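Local coordinates for protein esterase D (Lactobacillus rhamnosus, PDB 3DKR) that probably hydrolyses carboxylic esters, as an esterase of the alpha/beta-hydrolase fold with a catalytic triad, at residues Thr156-Leu159 against Ala160-Gly164; Gly164-Ala167 against Ala168-Gln171; His226-Val230 against Asn231-His235. One frame throughout, in Å; residues are numbered along the deposited sequence.

Contact 1 (Thr156-Leu159 against Ala160-Gly164)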
# COMPACT_ATOMS: atom_id res chain seq x y z
N THR A 156 21.29 14.86 -7.02
CA THR A 156 21.96 15.49 -5.89
C THR A 156 20.98 15.92 -4.79
O THR A 156 21.21 15.66 -3.61
CB THR A 156 22.82 16.70 -6.33
OG1 THR A 156 23.70 16.28 -7.39
CG2 THR A 156 23.65 17.25 -5.17
N GLN A 157 19.88 16.56 -5.18
CA GLN A 157 18.85 16.93 -4.21
C GLN A 157 18.17 15.68 -3.66
O GLN A 157 17.85 15.61 -2.47
CB GLN A 157 17.82 17.89 -4.84
CG GLN A 157 18.26 19.36 -4.88
CD GLN A 157 17.94 20.13 -3.59
OE1 GLN A 157 18.79 20.29 -2.71
NE2 GLN A 157 16.70 20.60 -3.48
N ILE A 158 17.97 14.67 -4.50
CA ILE A 158 17.37 13.41 -4.04
C ILE A 158 18.19 12.83 -2.88
O ILE A 158 17.63 12.50 -1.82
CB ILE A 158 17.24 12.39 -5.18
CG1 ILE A 158 16.15 12.84 -6.15
CG2 ILE A 158 16.94 10.99 -4.62
CD1 ILE A 158 16.04 11.98 -7.38
N LEU A 159 19.51 12.77 -3.04
CA LEU A 159 20.38 12.21 -1.98
C LEU A 159 20.35 13.04 -0.70
O LEU A 159 20.61 12.51 0.39
CB LEU A 159 21.82 12.06 -2.48
CG LEU A 159 22.08 11.03 -3.57
CD1 LEU A 159 23.57 10.91 -3.84
CD2 LEU A 159 21.48 9.66 -3.24
N ALA A 160 20.05 14.33 -0.82
CA ALA A 160 19.94 15.22 0.33
C ALA A 160 18.71 14.95 1.18
O ALA A 160 18.75 15.15 2.39
CB ALA A 160 19.92 16.66 -0.14
N TYR A 161 17.62 14.53 0.55
CA TYR A 161 16.34 14.34 1.24
C TYR A 161 15.95 12.87 1.45
O TYR A 161 15.25 12.54 2.42
CB TYR A 161 15.20 14.96 0.43
CG TYR A 161 15.02 16.46 0.48
CD1 TYR A 161 14.42 17.08 1.58
CD2 TYR A 161 15.36 17.26 -0.61
CE1 TYR A 161 14.21 18.46 1.61
CE2 TYR A 161 15.15 18.63 -0.59
CZ TYR A 161 14.57 19.23 0.52
OH TYR A 161 14.37 20.60 0.53
N LEU A 162 16.34 12.00 0.52
CA LEU A 162 15.79 10.63 0.48
C LEU A 162 16.15 9.79 1.72
O LEU A 162 15.28 9.13 2.29
CB LEU A 162 16.19 9.92 -0.81
CG LEU A 162 15.71 8.47 -1.02
CD1 LEU A 162 14.20 8.37 -0.82
CD2 LEU A 162 16.13 8.00 -2.40
N PRO A 163 17.42 9.81 2.16
CA PRO A 163 17.73 9.04 3.37
C PRO A 163 16.88 9.44 4.57
O PRO A 163 16.43 8.58 5.34
CB PRO A 163 19.22 9.35 3.61
CG PRO A 163 19.73 9.68 2.27
CD PRO A 163 18.63 10.47 1.62
N GLY A 164 16.62 10.74 4.71
CA GLY A 164 15.85 11.25 5.83
C GLY A 164 14.39 10.81 5.76
O GLY A 164 13.79 10.48 6.79
O HOH W 1 21.19 12.87 3.02
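Ala160, one turn on from Thr156 in helix 155-178, opens the contact with its N at 3.3 Å from Thr156 O, a weak hydrogen bond, and makes a second weak one to Gln157 O. Tyr161 N also divides itself, between Gln157 O and Ile158 O. The Tyr161 side chain runs beside that of Gln157, pointing the same way. Bent at chi2 (-86°), the Gln157 chain brings NE2 to the ring edge, 3.8 Å from Tyr161 CE2, with amide and ring planes 78° apart. Leu162 N makes the shortest and straightest bond, 2.7 Å to Ile158 O with an N-H...O angle of 154°. Its side chain lies alongside Ile158, where Leu162 CD2 packs on Ile158 CG2 at 3.8 Å; Phe138 of helix 134-149 touches both. Pro163 has no N-H to give, and its CD sits 3.1 Å from Leu159 O, where a helical donor would stand. That oxygen instead takes a hydrogen bond from a water, 2.7 Å from Leu159 O. A proline at this position thus kinks the helix and leaves a carbonyl to solvent, while the apolar Ile158-Leu162 pair continues along its buried side.

Contact 2 (Gly164-Ala167 against Ala168-Gln171)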
# COMPACT_ATOMS: atom_id res chain seq x y z
N GLY A 164 16.62 10.74 4.71
CA GLY A 164 15.85 11.25 5.83
C GLY A 164 14.39 10.81 5.76
O GLY A 164 13.79 10.48 6.79
N GLN A 165 13.82 10.80 4.55
CA GLN A 165 12.43 10.36 4.41
C GLN A 165 12.31 8.86 4.61
O GLN A 165 11.37 8.41 5.27
CB GLN A 165 11.78 10.77 3.10
CG GLN A 165 10.30 10.43 3.06
CD GLN A 165 9.59 11.10 1.92
OE1 GLN A 165 9.72 10.68 0.79
NE2 GLN A 165 8.87 12.19 2.21
N LEU A 166 13.24 8.08 4.07
CA LEU A 166 13.24 6.63 4.33
C LEU A 166 13.36 6.37 5.83
O LEU A 166 12.68 5.49 6.36
CB LEU A 166 14.35 5.90 3.57
CG LEU A 166 14.08 5.78 2.07
CD1 LEU A 166 15.26 5.15 1.34
CD2 LEU A 166 12.79 4.98 1.78
N ALA A 167 14.20 7.15 6.52
CA ALA A 167 14.32 7.02 7.97
C ALA A 167 12.98 7.29 8.64
O ALA A 167 12.59 6.59 9.56
CB ALA A 167 15.38 7.99 8.52
N ALA A 168 12.26 8.31 8.17
CA ALA A 168 10.96 8.67 8.74
C ALA A 168 9.96 7.54 8.54
O ALA A 168 9.17 7.22 9.44
CB ALA A 168 10.44 9.94 8.10
N ILE A 169 9.96 6.97 7.34
CA ILE A 169 9.09 5.82 7.05
C ILE A 169 9.43 4.62 7.92
O ILE A 169 8.54 4.02 8.56
CB ILE A 169 9.16 5.43 5.56
CG1 ILE A 169 8.65 6.57 4.69
CG2 ILE A 169 8.32 4.17 5.31
CD1 ILE A 169 9.01 6.41 3.20
N ASP A 170 10.72 4.27 7.96
CA ASP A 170 11.21 3.20 8.84
C ASP A 170 10.68 3.40 10.27
O ASP A 170 10.11 2.50 10.90
CB ASP A 170 12.75 3.22 8.90
CG ASP A 170 13.44 2.68 7.64
OD1 ASP A 170 12.82 2.01 6.80
OD2 ASP A 170 14.67 2.95 7.53
N GLN A 171 10.86 4.61 10.79
CA GLN A 171 10.50 4.92 12.17
C GLN A 171 9.00 4.71 12.40
O GLN A 171 8.57 4.05 13.35
CB GLN A 171 10.93 6.36 12.49
CG GLN A 171 10.48 6.86 13.85
CD GLN A 171 11.10 8.21 14.21
OE1 GLN A 171 12.00 8.72 13.52
NE2 GLN A 171 10.63 8.80 15.30
O HOH W 2 14.01 8.38 11.81
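Asp170 sits one turn beyond Leu166, and its side chain leans back over that residue's carbonyl. Asp170 CB lies 3.4 Å from both Leu166 O and Ala167 O. With CG anti to the carbonyl carbon and beside the backbone N (chi1 -74°), the carboxylate folds back along the helix, and Asp170 CG comes within 3.2 Å of Leu166 O. Asp170 OD2 is 3.4 Å from Leu166 O; both are acceptors, so this is proximity without a bond. At the tip, OD1 accepts a hydrogen bond from His132 NE2, which gives the carboxylate its partner outside the turn. Replacing Asp170 by an alanine would remove the carboxylate and is likely to leave His132 NE2 without this acceptor and open a gap beside Leu166 O. The backbone closes the same turn: Asp170 N donates to Leu166 O in a nearly straight bond (2.8 Å, 173°). Around it, Ile169 lays CG1 3.3 Å from Gln165 O, and its CD1 is 4.3 Å from Leu166 CD2. On the outer side a water donates to Gln171 OE1 at 2.7 Å and, weakly, to Ala167 O. Within helix 155-178, Ile169 faces Pro74 and Trp77 of helix 74-89, while Leu166 packs against Leu134 and Val135 of helix 134-149. Gln165 OE1 is hydrogen-bonded to Tyr31 OH and Gln165 NE2 to Ile68 O, and Asp170 borders the loop bearing Ile127 and Pro129 beyond strand 119-122.

Contact 3 (His226-Val230 against Asn231-His235). With ACT (acetate ion), chain B.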
# COMPACT_ATOMS: atom_id res chain seq x y z
N HIS A 226 8.11 -6.87 -7.44
CA HIS A 226 7.45 -6.24 -6.29
C HIS A 226 5.98 -5.90 -6.48
O HIS A 226 5.15 -6.23 -5.62
CB HIS A 226 8.22 -4.99 -5.89
CG HIS A 226 7.59 -4.20 -4.80
ND1 HIS A 226 7.55 -4.63 -3.49
CD2 HIS A 226 6.98 -2.99 -4.82
CE1 HIS A 226 6.93 -3.72 -2.76
NE2 HIS A 226 6.59 -2.71 -3.54
N VAL A 227 5.65 -5.24 -7.59
CA VAL A 227 4.32 -4.61 -7.70
C VAL A 227 3.34 -5.63 -8.26
O VAL A 227 2.96 -5.59 -9.43
CB VAL A 227 4.34 -3.30 -8.51
CG1 VAL A 227 2.96 -2.61 -8.46
CG2 VAL A 227 5.42 -2.34 -7.97
N ILE A 228 2.92 -6.53 -7.38
CA ILE A 228 2.07 -7.65 -7.77
C ILE A 228 0.64 -7.25 -8.17
O ILE A 228 -0.09 -8.07 -8.72
CB ILE A 228 2.05 -8.78 -6.70
CG1 ILE A 228 1.57 -8.27 -5.34
CG2 ILE A 228 3.43 -9.41 -6.59
CD1 ILE A 228 1.32 -9.42 -4.35
N THR A 229 0.25 -6.00 -7.92
CA THR A 229 -1.04 -5.49 -8.39
C THR A 229 -1.03 -5.16 -9.88
O THR A 229 -2.10 -4.94 -10.48
CB THR A 229 -1.44 -4.23 -7.62
OG1 THR A 229 -0.35 -3.30 -7.66
CG2 THR A 229 -1.79 -4.56 -6.17
N VAL A 230 0.16 -5.06 -10.47
CA VAL A 230 0.31 -4.66 -11.87
C VAL A 230 0.97 -5.74 -12.74
O VAL A 230 0.65 -5.85 -13.93
CB VAL A 230 1.10 -3.33 -11.96
CG1 VAL A 230 1.38 -2.93 -13.40
CG2 VAL A 230 0.34 -2.24 -11.26
N ASN A 231 1.88 -6.52 -12.18
CA ASN A 231 2.65 -7.49 -12.97
C ASN A 231 1.90 -8.80 -13.14
O ASN A 231 0.71 -8.88 -12.81
CB ASN A 231 4.06 -7.67 -12.40
CG ASN A 231 4.07 -8.32 -11.02
OD1 ASN A 231 3.22 -9.15 -10.70
ND2 ASN A 231 5.06 -7.94 -10.21
N SER A 232 2.56 -9.84 -13.67
CA SER A 232 1.85 -11.08 -14.02
C SER A 232 1.18 -11.78 -12.85
O SER A 232 0.33 -12.64 -13.06
CB SER A 232 2.79 -12.07 -14.72
OG SER A 232 3.86 -12.41 -13.87
N ALA A 233 1.52 -11.40 -11.62
CA ALA A 233 0.88 -11.98 -10.45
C ALA A 233 -0.53 -11.43 -10.19
O ALA A 233 -1.25 -11.95 -9.33
CB ALA A 233 1.75 -11.74 -9.21
N HIS A 234 -0.93 -10.39 -10.92
CA HIS A 234 -2.10 -9.62 -10.50
C HIS A 234 -3.42 -10.40 -10.60
O HIS A 234 -4.29 -10.24 -9.75
CB HIS A 234 -2.16 -8.24 -11.18
CG HIS A 234 -2.87 -8.22 -12.49
ND1 HIS A 234 -2.22 -8.30 -13.71
CD2 HIS A 234 -4.19 -8.05 -12.78
CE1 HIS A 234 -3.12 -8.20 -14.68
NE2 HIS A 234 -4.32 -8.08 -14.15
N HIS A 235 -3.59 -11.27 -11.59
CA HIS A 235 -4.82 -12.07 -11.61
C HIS A 235 -4.96 -12.99 -10.40
O HIS A 235 -6.03 -13.09 -9.80
CB HIS A 235 -4.93 -12.87 -12.91
CG HIS A 235 -5.28 -12.03 -14.10
ND1 HIS A 235 -4.67 -12.18 -15.32
CD2 HIS A 235 -6.18 -11.03 -14.25
CE1 HIS A 235 -5.18 -11.31 -16.17
NE2 HIS A 235 -6.10 -10.60 -15.55
C ACT B . 5.91 0.31 -2.11
O ACT B . 5.46 1.16 -1.29
OXT ACT B . 5.25 -0.74 -2.33
CH3 ACT B . 7.22 0.53 -2.82
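The loop carrying the predicted triad histidine, His226, turns here into the last helix, and Asn231 bonds back to Val227 at the join. Asn231 N donates to Val227 O at 3.1 Å, and Val230 N shares that oxygen. Asn231 CG stands between the backbone N and the carbonyl carbon (chi1 66°), which lets OD1 accept from Ala233 N at 3.0 Å, a capping bond; ND2 is held by Lys225 O. Asn231 O is gripped twice, by His234 N and His234 ND1 from opposite faces of its plane. The ring bond lies in the plane of the imidazole, which helps to hold the ring's rotation. Ile228 crosses Asn231 obliquely and sets CG2 3.9 Å from Ala233 CB, while Ile228 O is 3.1 Å from His234 CA in a CA-H...O contact. At the other end, His226 ND1 bonds Asp195 OD2, and His226 NE2 gives an edge-on bond of 2.7 Å to OXT of an acetate, probably from the crystallisation liquor, which Tyr31 N, Ser101 N and Leu102 N also hold. Residues 226-235 thus link strand 216-221, whose Tyr221 touches Ile228 and Ala233, to helix 234-246, whose Leu237 packs on Ile228 and Thr229.

How the contacts relate
Along the chain, contact 1 comes first, contact 2 follows directly through their shared Gly164, and contact 3 lies some fifty-five residues later. The first two are successive lengths of helix 155-178, with centres about 12 Å apart. Contact 3 follows strand 216-221, at one edge of the sheet, and lies on the opposite side of the chain's centre from contact 2, about 26 Å between centres and about 11 Å between nearest atoms. Contact 1 is farther from it, about 29 Å between centres. Helix 155-178 therefore runs from a peripheral end toward the active-site region: the side chain of Ile169 is about 8 Å from that of Ser101, whereas contact 3 contains His226, the predicted triad histidine.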